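Long-range contacts in probable outer membrane protein (PDB 3DWO), which probably lets hydrophobic compounds such as long-chain fatty acids pass the outer membrane of Pseudomonas aeruginosa, as a beta-barrel channel of the FadL family: residues 306-312 / 333-339; 356-362 / 375-381; 69-73 / 129-134. One frame throughout, in Å; residues are numbered along the deposited sequence.

Interaction 1 (306-312 / 333-339); sequences ATWTEWS and YRNTWTL. With C8E ((hydroxyethyloxy)tri(ethyloxy)octane), chain I; C8E ((hydroxyethyloxy)tri(ethyloxy)octane), chain D; C8E ((hydroxyethyloxy)tri(ethyloxy)octane), chain K.
W337 has a covering on both faces of its indole: CD1 of W308 lies over one, and an octyl carbon of the detergent C8E of chain K over the opposite one. The CB of W308 sits 3.9 Å from the centroid of the W337 six-membered ring and only 11° off the ring normal, a CH-pi contact, while the two indole planes stand at 57°. W308 in turn carries carbon C5 of the C8E of chain I on a face, 3.6 Å from its CD2. With CG of W308 anti to the backbone N (chi1 174°), its CD1 is placed over the W337 ring. On the other side of the sheet, W311 receives the edge of the Y333 ring on its face, in an offset edge-to-face contact, and the CG2 of T336 at its own edge. F3, near the N-terminus, adds a further edge-to-face partner for W311.

The backbones form an antiparallel ladder. T307 and T338 exchange two backbone bonds, T307 N to T338 O being 2.9 Å; T309 and T336 do the same. Their side chains lie alongside each other, CG2 of T336 pressing tightly on CB of T309 at 3.4 Å, and T336 OG1 bonds to the backbone O of Q361. Beyond the ladder, an inverse gamma turn centred on E310 redirects the chain, and a water joins E310 OE2 to N335 ND2. Alternation between an apolar face (A306, W308, W337, L339), its detergent consistent with a lipid-facing surface, and a threonine face fits the wall of an outer-membrane beta-barrel.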
loop_
_atom_site.group_PDB
_atom_site.type_symbol
_atom_site.label_atom_id
_atom_site.label_comp_id
_atom_site.label_asym_id
_atom_site.label_seq_id
_atom_site.Cartn_x
_atom_site.Cartn_y
_atom_site.Cartn_z
ATOM N N ALA A 306 -12.587 -1.727 14.150
ATOM C CA ALA A 306 -13.149 -1.023 13.001
ATOM C C ALA A 306 -12.228 0.128 12.643
ATOM O O ALA A 306 -12.026 1.040 13.448
ATOM C CB ALA A 306 -14.535 -0.491 13.328
ATOM N N THR A 307 -11.660 0.088 11.442
ATOM C CA THR A 307 -10.767 1.157 11.019
ATOM C C THR A 307 -11.317 1.911 9.817
ATOM O O THR A 307 -11.655 1.314 8.793
ATOM C CB THR A 307 -9.357 0.616 10.677
ATOM O OG1 THR A 307 -8.759 0.065 11.855
ATOM C CG2 THR A 307 -8.466 1.729 10.144
ATOM N N TRP A 308 -11.415 3.228 9.966
ATOM C CA TRP A 308 -11.903 4.100 8.908
ATOM C C TRP A 308 -10.691 4.782 8.303
ATOM O O TRP A 308 -10.012 5.553 8.976
ATOM C CB TRP A 308 -12.842 5.164 9.478
ATOM C CG TRP A 308 -13.287 6.194 8.477
ATOM C CD1 TRP A 308 -14.253 6.051 7.518
ATOM C CD2 TRP A 308 -12.793 7.532 8.353
ATOM N NE1 TRP A 308 -14.394 7.222 6.810
ATOM C CE2 TRP A 308 -13.510 8.147 7.301
ATOM C CE3 TRP A 308 -11.814 8.272 9.029
ATOM C CZ2 TRP A 308 -13.280 9.474 6.909
ATOM C CZ3 TRP A 308 -11.585 9.595 8.640
ATOM C CH2 TRP A 308 -12.318 10.179 7.588
ATOM N N THR A 309 -10.410 4.499 7.038
ATOM C CA THR A 309 -9.263 5.114 6.391
ATOM C C THR A 309 -9.728 6.201 5.436
ATOM O O THR A 309 -10.578 5.959 4.575
ATOM C CB THR A 309 -8.445 4.062 5.638
ATOM O OG1 THR A 309 -8.086 3.022 6.552
ATOM C CG2 THR A 309 -7.172 4.676 5.065
ATOM N N GLU A 310 -9.176 7.400 5.599
ATOM C CA GLU A 310 -9.550 8.534 4.764
ATOM C C GLU A 310 -8.802 8.524 3.432
ATOM O O GLU A 310 -8.046 9.440 3.111
ATOM C CB GLU A 310 -9.289 9.841 5.524
ATOM C CG GLU A 310 -9.892 11.073 4.861
ATOM C CD GLU A 310 -9.823 12.308 5.748
ATOM O OE1 GLU A 310 -8.755 12.570 6.345
ATOM O OE2 GLU A 310 -10.841 13.025 5.835
ATOM N N TRP A 311 -9.022 7.467 2.664
ATOM C CA TRP A 311 -8.385 7.303 1.369
ATOM C C TRP A 311 -8.843 8.364 0.382
ATOM O O TRP A 311 -8.268 8.510 -0.694
ATOM C CB TRP A 311 -8.709 5.921 0.793
ATOM C CG TRP A 311 -7.698 4.866 1.092
ATOM C CD1 TRP A 311 -7.883 3.738 1.841
ATOM C CD2 TRP A 311 -6.363 4.789 0.574
ATOM N NE1 TRP A 311 -6.745 2.958 1.814
ATOM C CE2 TRP A 311 -5.799 3.579 1.044
ATOM C CE3 TRP A 311 -5.589 5.625 -0.245
ATOM C CZ2 TRP A 311 -4.498 3.182 0.719
ATOM C CZ3 TRP A 311 -4.292 5.232 -0.568
ATOM C CH2 TRP A 311 -3.760 4.017 -0.085
ATOM N N SER A 312 -9.882 9.101 0.749
ATOM C CA SER A 312 -10.422 10.130 -0.120
ATOM C C SER A 312 -9.407 11.219 -0.466
ATOM O O SER A 312 -9.609 11.983 -1.416
ATOM C CB SER A 312 -11.650 10.764 0.528
ATOM O OG SER A 312 -12.323 11.571 -0.417
ATOM N N TYR A 333 -10.069 8.004 -5.015
ATOM C CA TYR A 333 -10.296 6.918 -4.067
ATOM C C TYR A 333 -11.402 7.296 -3.087
ATOM O O TYR A 333 -11.616 8.474 -2.810
ATOM C CB TYR A 333 -9.018 6.644 -3.274
ATOM C CG TYR A 333 -8.048 5.688 -3.926
ATOM C CD1 TYR A 333 -8.045 5.480 -5.308
ATOM C CD2 TYR A 333 -7.117 5.000 -3.156
ATOM C CE1 TYR A 333 -7.133 4.599 -5.901
ATOM C CE2 TYR A 333 -6.204 4.126 -3.734
ATOM C CZ TYR A 333 -6.216 3.927 -5.102
ATOM O OH TYR A 333 -5.324 3.031 -5.649
ATOM N N ARG A 334 -12.084 6.291 -2.554
ATOM C CA ARG A 334 -13.154 6.511 -1.587
ATOM C C ARG A 334 -12.666 6.149 -0.186
ATOM O O ARG A 334 -11.769 5.314 -0.027
ATOM C CB ARG A 334 -14.373 5.634 -1.927
ATOM C CG ARG A 334 -14.064 4.143 -1.932
ATOM C CD ARG A 334 -15.307 3.242 -1.979
ATOM N NE ARG A 334 -14.932 1.824 -1.893
ATOM C CZ ARG A 334 -15.794 0.812 -1.810
ATOM N NH1 ARG A 334 -17.104 1.040 -1.799
ATOM N NH2 ARG A 334 -15.347 -0.437 -1.734
ATOM N N ASN A 335 -13.249 6.778 0.830
ATOM C CA ASN A 335 -12.883 6.459 2.203
ATOM C C ASN A 335 -13.271 5.003 2.401
ATOM O O ASN A 335 -14.163 4.497 1.716
ATOM C CB ASN A 335 -13.626 7.349 3.191
ATOM C CG ASN A 335 -13.138 8.774 3.155
ATOM O OD1 ASN A 335 -11.991 9.036 2.786
ATOM N ND2 ASN A 335 -13.995 9.705 3.553
ATOM N N THR A 336 -12.633 4.333 3.351
ATOM C CA THR A 336 -12.908 2.922 3.537
ATOM C C THR A 336 -13.054 2.445 4.985
ATOM O O THR A 336 -12.676 3.141 5.929
ATOM C CB THR A 336 -11.795 2.112 2.865
ATOM O OG1 THR A 336 -12.196 0.745 2.755
ATOM C CG2 THR A 336 -10.524 2.195 3.685
ATOM N N TRP A 337 -13.612 1.247 5.139
ATOM C CA TRP A 337 -13.803 0.629 6.447
ATOM C C TRP A 337 -13.171 -0.751 6.425
ATOM O O TRP A 337 -13.134 -1.409 5.388
ATOM C CB TRP A 337 -15.294 0.459 6.786
ATOM C CG TRP A 337 -15.992 1.699 7.260
ATOM C CD1 TRP A 337 -16.773 2.537 6.518
ATOM C CD2 TRP A 337 -15.959 2.249 8.582
ATOM N NE1 TRP A 337 -17.230 3.576 7.294
ATOM C CE2 TRP A 337 -16.744 3.423 8.567
ATOM C CE3 TRP A 337 -15.341 1.863 9.780
ATOM C CZ2 TRP A 337 -16.927 4.216 9.701
ATOM C CZ3 TRP A 337 -15.520 2.651 10.906
ATOM C CH2 TRP A 337 -16.308 3.816 10.860
ATOM N N THR A 338 -12.673 -1.183 7.573
ATOM C CA THR A 338 -12.086 -2.503 7.702
ATOM C C THR A 338 -12.507 -3.016 9.078
ATOM O O THR A 338 -12.161 -2.440 10.110
ATOM C CB THR A 338 -10.531 -2.457 7.529
ATOM O OG1 THR A 338 -9.952 -3.706 7.936
ATOM C CG2 THR A 338 -9.939 -1.335 8.321
ATOM N N LEU A 339 -13.299 -4.084 9.079
ATOM C CA LEU A 339 -13.800 -4.664 10.315
ATOM C C LEU A 339 -13.164 -6.026 10.549
ATOM O O LEU A 339 -13.037 -6.831 9.627
ATOM C CB LEU A 339 -15.321 -4.808 10.243
ATOM C CG LEU A 339 -16.072 -3.612 9.652
ATOM C CD1 LEU A 339 -17.542 -3.964 9.484
ATOM C CD2 LEU A 339 -15.903 -2.399 10.545
HETATM C C2 C8E I . -17.650 8.865 8.612
HETATM C C3 C8E I . -16.426 9.279 9.299
HETATM C C4 C8E I . -16.455 8.687 10.625
HETATM C C5 C8E I . -15.085 8.250 10.996
HETATM C C6 C8E I . -15.009 7.971 12.419
HETATM C C7 C8E I . -14.550 6.593 12.367
HETATM C C8 C8E I . -13.958 6.223 13.666
HETATM O O9 C8E I . -13.570 4.923 14.070
HETATM C C1 C8E D . -6.041 2.163 -8.647
HETATM C C2 C8E D . -4.677 2.508 -9.035
HETATM C C3 C8E D . -4.042 3.546 -8.233
HETATM C C4 C8E D . -2.675 3.672 -8.706
HETATM C C5 C8E D . -1.859 4.316 -7.646
HETATM C C6 C8E D . -0.450 4.050 -7.866
HETATM C C7 C8E D . 0.133 5.151 -7.119
HETATM C C8 C8E D . 1.343 4.672 -6.409
HETATM O O9 C8E D . 2.630 5.273 -6.411
HETATM C C10 C8E D . 3.313 5.420 -7.640
HETATM C C11 C8E D . 4.612 6.084 -7.305
HETATM O O12 C8E D . 4.520 7.505 -7.503
HETATM C C13 C8E D . 5.331 8.051 -8.589
HETATM C C14 C8E D . 4.934 8.109 -10.098
HETATM O O15 C8E D . 4.935 9.207 -11.061
HETATM C C16 C8E D . 3.674 9.907 -11.087
HETATM C C17 C8E D . 2.653 9.358 -12.102
HETATM O O18 C8E D . 3.009 8.481 -13.191
HETATM C C19 C8E D . 3.351 9.188 -14.414
HETATM C C20 C8E D . 2.623 8.936 -15.786
HETATM O O21 C8E D . 3.186 7.993 -16.711
HETATM C C1 C8E K . -19.941 -1.515 5.218
HETATM C C2 C8E K . -19.532 -1.282 6.597
HETATM C C3 C8E K . -20.186 -0.143 7.242
HETATM C C4 C8E K . -19.284 0.340 8.271
HETATM C C5 C8E K . -20.040 0.545 9.532
HETATM C C6 C8E K . -19.319 -0.041 10.647
HETATM C C7 C8E K . -19.359 1.067 11.585
HETATM C C8 C8E K . -18.568 0.712 12.776
HETATM O O HOH W 1 -10.080 -2.935 11.935
HETATM O O HOH W 2 -13.256 12.407 4.226
#

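Interaction 2 (356-362 / 375-381); sequences GVAYDQT and DGDRYFA. With C8E ((hydroxyethyloxy)tri(ethyloxy)octane), chain F; C8E ((hydroxyethyloxy)tri(ethyloxy)octane), chain E.
Neighbouring antiparallel strands of the beta-barrel wall meet where 356-360 pairs with 378-381, and the ladder ends in a salt-bridge network of D360, D375 and R378 beside the chain's N-terminus. A358 with F380 and D360 with R378 are the hydrogen-bonded pairs; F380 N reaches A358 O at 2.8 Å, and the D360-R378 pair is closed by two nearly straight bonds. Between them the non-hydrogen-bonded pair Y359 and Y379 lies on the face that meets the C8E of chain F: CD2 of Y359 approaches CE1 of Y379 at 3.9 Å, and carbon C11 of that C8E lies over a face of the Y379 ring while meeting the edge of Y359.

The side of A358, D360, R378 and F380 carries charge as well as carbon. CE2 of F380 packs against CB of D360. R378, bent at chi2 (85°), runs alongside D360, but OD2 of D360 lies well out of the guanidinium plane, 3.8 Å from NH1, so this long salt bridge is one of charges alone. The stronger grip is on D375: NE and NH2 of R378 both donate to its OD2, side-on and in the guanidinium plane. C17 of the C8E of chain E lies over a guanidinium face. A1 N makes weak bonds to both aspartates.

Past the strand ends, the side chains of D375 and D377 both bind T362. T362 N donates to D377 OD1 at 2.9 Å. The hydroxyl of T362 donates a hydrogen bond to D375, OG1 lying 2.6 Å from OD1 and approaching from above the carboxylate plane.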
loop_
_atom_site.group_PDB
_atom_site.type_symbol
_atom_site.label_atom_id
_atom_site.label_comp_id
_atom_site.label_asym_id
_atom_site.label_seq_id
_atom_site.Cartn_x
_atom_site.Cartn_y
_atom_site.Cartn_z
ATOM N N GLY A 356 -8.938 -15.500 13.475
ATOM C CA GLY A 356 -9.676 -14.281 13.224
ATOM C C GLY A 356 -10.005 -14.116 11.757
ATOM O O GLY A 356 -9.464 -14.819 10.902
ATOM N N VAL A 357 -10.904 -13.182 11.474
ATOM C CA VAL A 357 -11.320 -12.889 10.117
ATOM C C VAL A 357 -11.575 -11.390 10.037
ATOM O O VAL A 357 -11.881 -10.750 11.044
ATOM C CB VAL A 357 -12.621 -13.630 9.751
ATOM C CG1 VAL A 357 -12.413 -15.137 9.845
ATOM C CG2 VAL A 357 -13.740 -13.182 10.679
ATOM N N ALA A 358 -11.444 -10.827 8.842
ATOM C CA ALA A 358 -11.665 -9.401 8.679
ATOM C C ALA A 358 -12.236 -9.071 7.309
ATOM O O ALA A 358 -12.077 -9.825 6.351
ATOM C CB ALA A 358 -10.347 -8.640 8.903
ATOM N N TYR A 359 -12.932 -7.946 7.234
ATOM C CA TYR A 359 -13.502 -7.481 5.984
ATOM C C TYR A 359 -12.814 -6.157 5.712
ATOM O O TYR A 359 -12.834 -5.259 6.549
ATOM C CB TYR A 359 -15.011 -7.292 6.110
ATOM C CG TYR A 359 -15.597 -6.458 4.999
ATOM C CD1 TYR A 359 -16.065 -5.168 5.246
ATOM C CD2 TYR A 359 -15.643 -6.935 3.692
ATOM C CE1 TYR A 359 -16.560 -4.371 4.223
ATOM C CE2 TYR A 359 -16.140 -6.142 2.655
ATOM C CZ TYR A 359 -16.593 -4.861 2.930
ATOM O OH TYR A 359 -17.064 -4.059 1.914
ATOM N N ASP A 360 -12.202 -6.041 4.540
ATOM C CA ASP A 360 -11.461 -4.843 4.185
ATOM C C ASP A 360 -11.891 -4.270 2.835
ATOM O O ASP A 360 -11.681 -4.893 1.798
ATOM C CB ASP A 360 -9.972 -5.193 4.179
ATOM C CG ASP A 360 -9.081 -3.979 4.116
ATOM O OD1 ASP A 360 -9.361 -2.985 4.819
ATOM O OD2 ASP A 360 -8.083 -4.030 3.371
ATOM N N GLN A 361 -12.489 -3.079 2.857
ATOM C CA GLN A 361 -12.955 -2.434 1.630
ATOM C C GLN A 361 -11.831 -1.809 0.825
ATOM O O GLN A 361 -10.928 -1.192 1.384
ATOM C CB GLN A 361 -13.949 -1.314 1.932
ATOM C CG GLN A 361 -15.243 -1.721 2.565
ATOM C CD GLN A 361 -16.173 -0.537 2.692
ATOM O OE1 GLN A 361 -15.754 0.552 3.084
ATOM N NE2 GLN A 361 -17.444 -0.739 2.363
ATOM N N THR A 362 -11.907 -1.950 -0.493
ATOM C CA THR A 362 -10.908 -1.359 -1.365
ATOM C C THR A 362 -11.308 0.091 -1.600
ATOM O O THR A 362 -12.495 0.400 -1.697
ATOM C CB THR A 362 -10.859 -2.065 -2.725
ATOM O OG1 THR A 362 -9.874 -1.430 -3.549
ATOM C CG2 THR A 362 -12.224 -1.987 -3.421
ATOM N N ASP A 375 -7.116 -3.781 -7.023
ATOM C CA ASP A 375 -7.709 -4.575 -5.951
ATOM C C ASP A 375 -9.204 -4.361 -5.743
ATOM O O ASP A 375 -9.821 -3.487 -6.353
ATOM C CB ASP A 375 -6.946 -4.378 -4.625
ATOM C CG ASP A 375 -7.367 -3.143 -3.880
ATOM O OD1 ASP A 375 -7.565 -2.097 -4.531
ATOM O OD2 ASP A 375 -7.485 -3.216 -2.636
ATOM N N GLY A 376 -9.776 -5.205 -4.895
ATOM C CA GLY A 376 -11.189 -5.132 -4.589
ATOM C C GLY A 376 -11.340 -5.453 -3.120
ATOM O O GLY A 376 -10.336 -5.658 -2.424
ATOM N N ASP A 377 -12.576 -5.485 -2.636
ATOM C CA ASP A 377 -12.812 -5.791 -1.233
ATOM C C ASP A 377 -12.138 -7.122 -0.904
ATOM O O ASP A 377 -12.099 -8.018 -1.744
ATOM C CB ASP A 377 -14.316 -5.875 -0.959
ATOM C CG ASP A 377 -15.018 -4.543 -1.152
ATOM O OD1 ASP A 377 -14.328 -3.501 -1.142
ATOM O OD2 ASP A 377 -16.259 -4.534 -1.295
ATOM N N ARG A 378 -11.592 -7.246 0.304
ATOM C CA ARG A 378 -10.930 -8.489 0.696
ATOM C C ARG A 378 -11.520 -9.089 1.961
ATOM O O ARG A 378 -12.057 -8.382 2.816
ATOM C CB ARG A 378 -9.433 -8.285 0.980
ATOM C CG ARG A 378 -8.620 -7.524 -0.047
ATOM C CD ARG A 378 -8.704 -6.028 0.178
ATOM N NE ARG A 378 -7.675 -5.319 -0.577
ATOM C CZ ARG A 378 -6.387 -5.308 -0.249
ATOM N NH1 ARG A 378 -5.967 -5.964 0.824
ATOM N NH2 ARG A 378 -5.514 -4.648 -0.998
ATOM N N TYR A 379 -11.417 -10.408 2.064
ATOM C CA TYR A 379 -11.847 -11.121 3.253
ATOM C C TYR A 379 -10.539 -11.701 3.781
ATOM O O TYR A 379 -9.787 -12.322 3.029
ATOM C CB TYR A 379 -12.808 -12.265 2.923
ATOM C CG TYR A 379 -14.274 -11.903 2.968
ATOM C CD1 TYR A 379 -14.775 -11.043 3.945
ATOM C CD2 TYR A 379 -15.170 -12.459 2.059
ATOM C CE1 TYR A 379 -16.132 -10.745 4.012
ATOM C CE2 TYR A 379 -16.529 -12.172 2.116
ATOM C CZ TYR A 379 -17.003 -11.315 3.093
ATOM O OH TYR A 379 -18.347 -11.026 3.139
ATOM N N PHE A 380 -10.252 -11.481 5.056
ATOM C CA PHE A 380 -9.029 -12.001 5.653
ATOM C C PHE A 380 -9.358 -13.149 6.603
ATOM O O PHE A 380 -10.272 -13.041 7.426
ATOM C CB PHE A 380 -8.215 -11.037 6.568
ATOM C CG PHE A 380 -7.479 -10.008 5.885
ATOM C CD1 PHE A 380 -6.144 -9.777 6.205
ATOM C CD2 PHE A 380 -8.108 -9.151 4.986
ATOM C CE1 PHE A 380 -5.444 -8.708 5.639
ATOM C CE2 PHE A 380 -7.416 -8.078 4.415
ATOM C CZ PHE A 380 -6.081 -7.858 4.744
ATOM N N ALA A 381 -8.622 -14.248 6.473
ATOM C CA ALA A 381 -8.800 -15.417 7.333
ATOM C C ALA A 381 -7.433 -15.746 7.927
ATOM O O ALA A 381 -6.495 -16.057 7.192
ATOM C CB ALA A 381 -9.324 -16.601 6.518
HETATM C C2 C8E F . -13.966 -16.858 0.934
HETATM C C3 C8E F . -15.106 -16.475 0.100
HETATM C C4 C8E F . -14.571 -15.930 -1.143
HETATM C C5 C8E F . -15.244 -14.625 -1.435
HETATM C C6 C8E F . -14.381 -13.731 -2.208
HETATM C C7 C8E F . -13.954 -12.795 -1.172
HETATM C C8 C8E F . -14.021 -11.394 -1.662
HETATM O O9 C8E F . -14.505 -10.267 -0.937
HETATM C C10 C8E F . -15.851 -10.266 -0.498
HETATM C C11 C8E F . -16.055 -8.975 0.242
HETATM C C1 C8E E . 8.158 -4.050 -1.500
HETATM C C2 C8E E . 6.755 -4.236 -1.845
HETATM C C3 C8E E . 5.818 -3.819 -0.805
HETATM C C4 C8E E . 5.432 -5.006 -0.063
HETATM C C5 C8E E . 3.970 -4.983 0.145
HETATM C C6 C8E E . 3.613 -5.865 1.233
HETATM C C7 C8E E . 2.173 -5.880 1.082
HETATM C C8 C8E E . 1.714 -7.266 1.237
HETATM O O9 C8E E . 0.418 -7.703 1.583
HETATM C C10 C8E E . -0.147 -7.318 2.819
HETATM C C11 C8E E . -1.504 -7.953 2.823
HETATM O O12 C8E E . -2.272 -7.537 1.676
HETATM C C13 C8E E . -3.452 -8.342 1.395
HETATM C C14 C8E E . -4.071 -8.606 -0.015
HETATM O O15 C8E E . -3.466 -9.056 -1.260
HETATM C C16 C8E E . -3.012 -7.936 -2.048
HETATM C C17 C8E E . -4.056 -7.380 -3.029
HETATM O O18 C8E E . -3.978 -7.573 -4.455
HETATM C C19 C8E E . -3.238 -6.510 -5.119
HETATM C C20 C8E E . -3.892 -5.487 -6.117
HETATM O O21 C8E E . -4.135 -4.151 -5.665
#

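Interaction 3 (69-73 / 129-134); sequences PMTGG and NWKGRD
Hydrogen bonds to backbone carbonyls dominate where R133 and N129 reach T71 and G72. R133 meets T71 O end-on with both terminal nitrogens, NH2 at 2.6 Å and NH1 at 3.0 Å, and the oxygen lies within about 5° of the guanidinium plane. NH1 also donates to W130 O, the same oxygen that accepts R133 N in the type I turn from W130 to R133; the two donors come from opposite faces of that carbonyl. N129 ND2 bonds to G72 O at 3.0 Å, in the carbonyl plane and on a lone pair, and gives a second bond to G84 O.

Van der Waals contacts come from M70. Bent at chi2 and chi3, its chain folds back to lay CE over one face of the R133 guanidinium, 4.0 Å from NH2, while the same methyl lies 3.6 Å from D134 OD2. Its CG rests against K131 O.

Within 69-73, T71 OG1 accepts from G73 N, an ST turn that shapes the loop offering these carbonyls. The chemistry implies that two irregular loops are joined without strand pairing: the guanidinium of R133, its rotation fixed by W130 O and T71 O, joins them together with the amide of N129 and the packing of M70.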
loop_
_atom_site.group_PDB
_atom_site.type_symbol
_atom_site.label_atom_id
_atom_site.label_comp_id
_atom_site.label_asym_id
_atom_site.label_seq_id
_atom_site.Cartn_x
_atom_site.Cartn_y
_atom_site.Cartn_z
ATOM N N PRO A 69 -8.141 -3.574 -31.589
ATOM C CA PRO A 69 -7.544 -4.358 -30.508
ATOM C C PRO A 69 -6.066 -3.957 -30.469
ATOM O O PRO A 69 -5.455 -3.702 -31.517
ATOM C CB PRO A 69 -7.730 -5.798 -30.987
ATOM C CG PRO A 69 -9.008 -5.724 -31.783
ATOM C CD PRO A 69 -8.834 -4.442 -32.561
ATOM N N MET A 70 -5.496 -3.869 -29.277
ATOM C CA MET A 70 -4.091 -3.506 -29.168
ATOM C C MET A 70 -3.249 -4.630 -29.751
ATOM O O MET A 70 -3.656 -5.791 -29.728
ATOM C CB MET A 70 -3.705 -3.308 -27.701
ATOM C CG MET A 70 -4.178 -2.003 -27.079
ATOM S SD MET A 70 -3.365 -0.600 -27.844
ATOM C CE MET A 70 -1.639 -0.947 -27.434
ATOM N N THR A 71 -2.080 -4.275 -30.274
ATOM C CA THR A 71 -1.139 -5.241 -30.829
ATOM C C THR A 71 0.159 -5.088 -30.029
ATOM O O THR A 71 0.231 -4.281 -29.100
ATOM C CB THR A 71 -0.828 -4.952 -32.315
ATOM O OG1 THR A 71 -0.068 -3.742 -32.409
ATOM C CG2 THR A 71 -2.122 -4.804 -33.120
ATOM N N GLY A 72 1.184 -5.852 -30.392
ATOM C CA GLY A 72 2.451 -5.766 -29.689
ATOM C C GLY A 72 3.397 -4.753 -30.303
ATOM O O GLY A 72 4.547 -4.635 -29.880
ATOM N N GLY A 73 2.917 -4.025 -31.306
ATOM C CA GLY A 73 3.739 -3.026 -31.965
ATOM C C GLY A 73 4.886 -3.614 -32.766
ATOM O O GLY A 73 4.764 -4.694 -33.353
ATOM N N ASN A 129 5.574 -5.888 -22.924
ATOM C CA ASN A 129 4.870 -5.793 -24.185
ATOM C C ASN A 129 3.424 -6.266 -24.121
ATOM O O ASN A 129 2.828 -6.567 -25.156
ATOM C CB ASN A 129 5.627 -6.567 -25.266
ATOM C CG ASN A 129 5.575 -5.873 -26.608
ATOM O OD1 ASN A 129 5.987 -4.710 -26.734
ATOM N ND2 ASN A 129 5.057 -6.565 -27.620
ATOM N N TRP A 130 2.850 -6.308 -22.918
ATOM C CA TRP A 130 1.470 -6.760 -22.778
ATOM C C TRP A 130 0.470 -5.749 -23.347
ATOM O O TRP A 130 0.791 -4.581 -23.549
ATOM C CB TRP A 130 1.144 -7.100 -21.307
ATOM C CG TRP A 130 0.781 -5.947 -20.408
ATOM C CD1 TRP A 130 1.561 -4.865 -20.086
ATOM C CD2 TRP A 130 -0.431 -5.800 -19.659
ATOM N NE1 TRP A 130 0.909 -4.064 -19.182
ATOM C CE2 TRP A 130 -0.316 -4.613 -18.902
ATOM C CE3 TRP A 130 -1.606 -6.559 -19.553
ATOM C CZ2 TRP A 130 -1.333 -4.165 -18.046
ATOM C CZ3 TRP A 130 -2.618 -6.113 -18.703
ATOM C CH2 TRP A 130 -2.472 -4.924 -17.961
ATOM N N LYS A 131 -0.744 -6.223 -23.607
ATOM C CA LYS A 131 -1.800 -5.414 -24.202
ATOM C C LYS A 131 -2.187 -4.165 -23.415
ATOM O O LYS A 131 -2.765 -3.235 -23.973
ATOM C CB LYS A 131 -3.043 -6.271 -24.424
ATOM C CG LYS A 131 -3.746 -6.703 -23.140
ATOM C CD LYS A 131 -4.962 -7.590 -23.453
ATOM C CE LYS A 131 -4.540 -8.942 -24.021
ATOM N NZ LYS A 131 -5.710 -9.801 -24.358
ATOM N N GLY A 132 -1.891 -4.156 -22.123
ATOM C CA GLY A 132 -2.211 -2.996 -21.310
ATOM C C GLY A 132 -0.999 -2.126 -21.015
ATOM O O GLY A 132 -1.035 -1.317 -20.090
ATOM N N ARG A 133 0.068 -2.267 -21.802
ATOM C CA ARG A 133 1.292 -1.492 -21.568
ATOM C C ARG A 133 1.124 0.029 -21.609
ATOM O O ARG A 133 1.929 0.755 -21.010
ATOM C CB ARG A 133 2.402 -1.924 -22.545
ATOM C CG ARG A 133 2.105 -1.692 -24.022
ATOM C CD ARG A 133 3.239 -2.229 -24.891
ATOM N NE ARG A 133 2.987 -2.066 -26.324
ATOM C CZ ARG A 133 2.085 -2.764 -27.010
ATOM N NH1 ARG A 133 1.344 -3.680 -26.398
ATOM N NH2 ARG A 133 1.920 -2.539 -28.307
ATOM N N ASP A 134 0.100 0.523 -22.305
ATOM C CA ASP A 134 -0.125 1.972 -22.364
ATOM C C ASP A 134 -0.671 2.491 -21.031
ATOM O O ASP A 134 -0.756 3.696 -20.821
ATOM C CB ASP A 134 -1.126 2.355 -23.464
ATOM C CG ASP A 134 -0.563 2.193 -24.879
ATOM O OD1 ASP A 134 0.656 1.967 -25.044
ATOM O OD2 ASP A 134 -1.365 2.304 -25.840
#

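Interaction 3 comes first along the chain, followed in series by interactions 1 and 2. The last two are adjacent patches of one barrel wall, their centres about 12 Å apart: strands 300-309, 336-346, 351-360 and 378-388 pair successively, and 336-346 and 351-360 join the two contacts directly, with L339 O 2.6 Å from Y359 N in a probable hydrogen bond. Interaction 3 lies well apart, its centre about 34 Å from that of interaction 1 and about 32 Å from that of interaction 2, between loops that follow strands 44-63 and 110-125. The set thus contrasts repetitive strand pairing within the membrane barrel with side-chain-to-backbone bonding between two of its connecting loops.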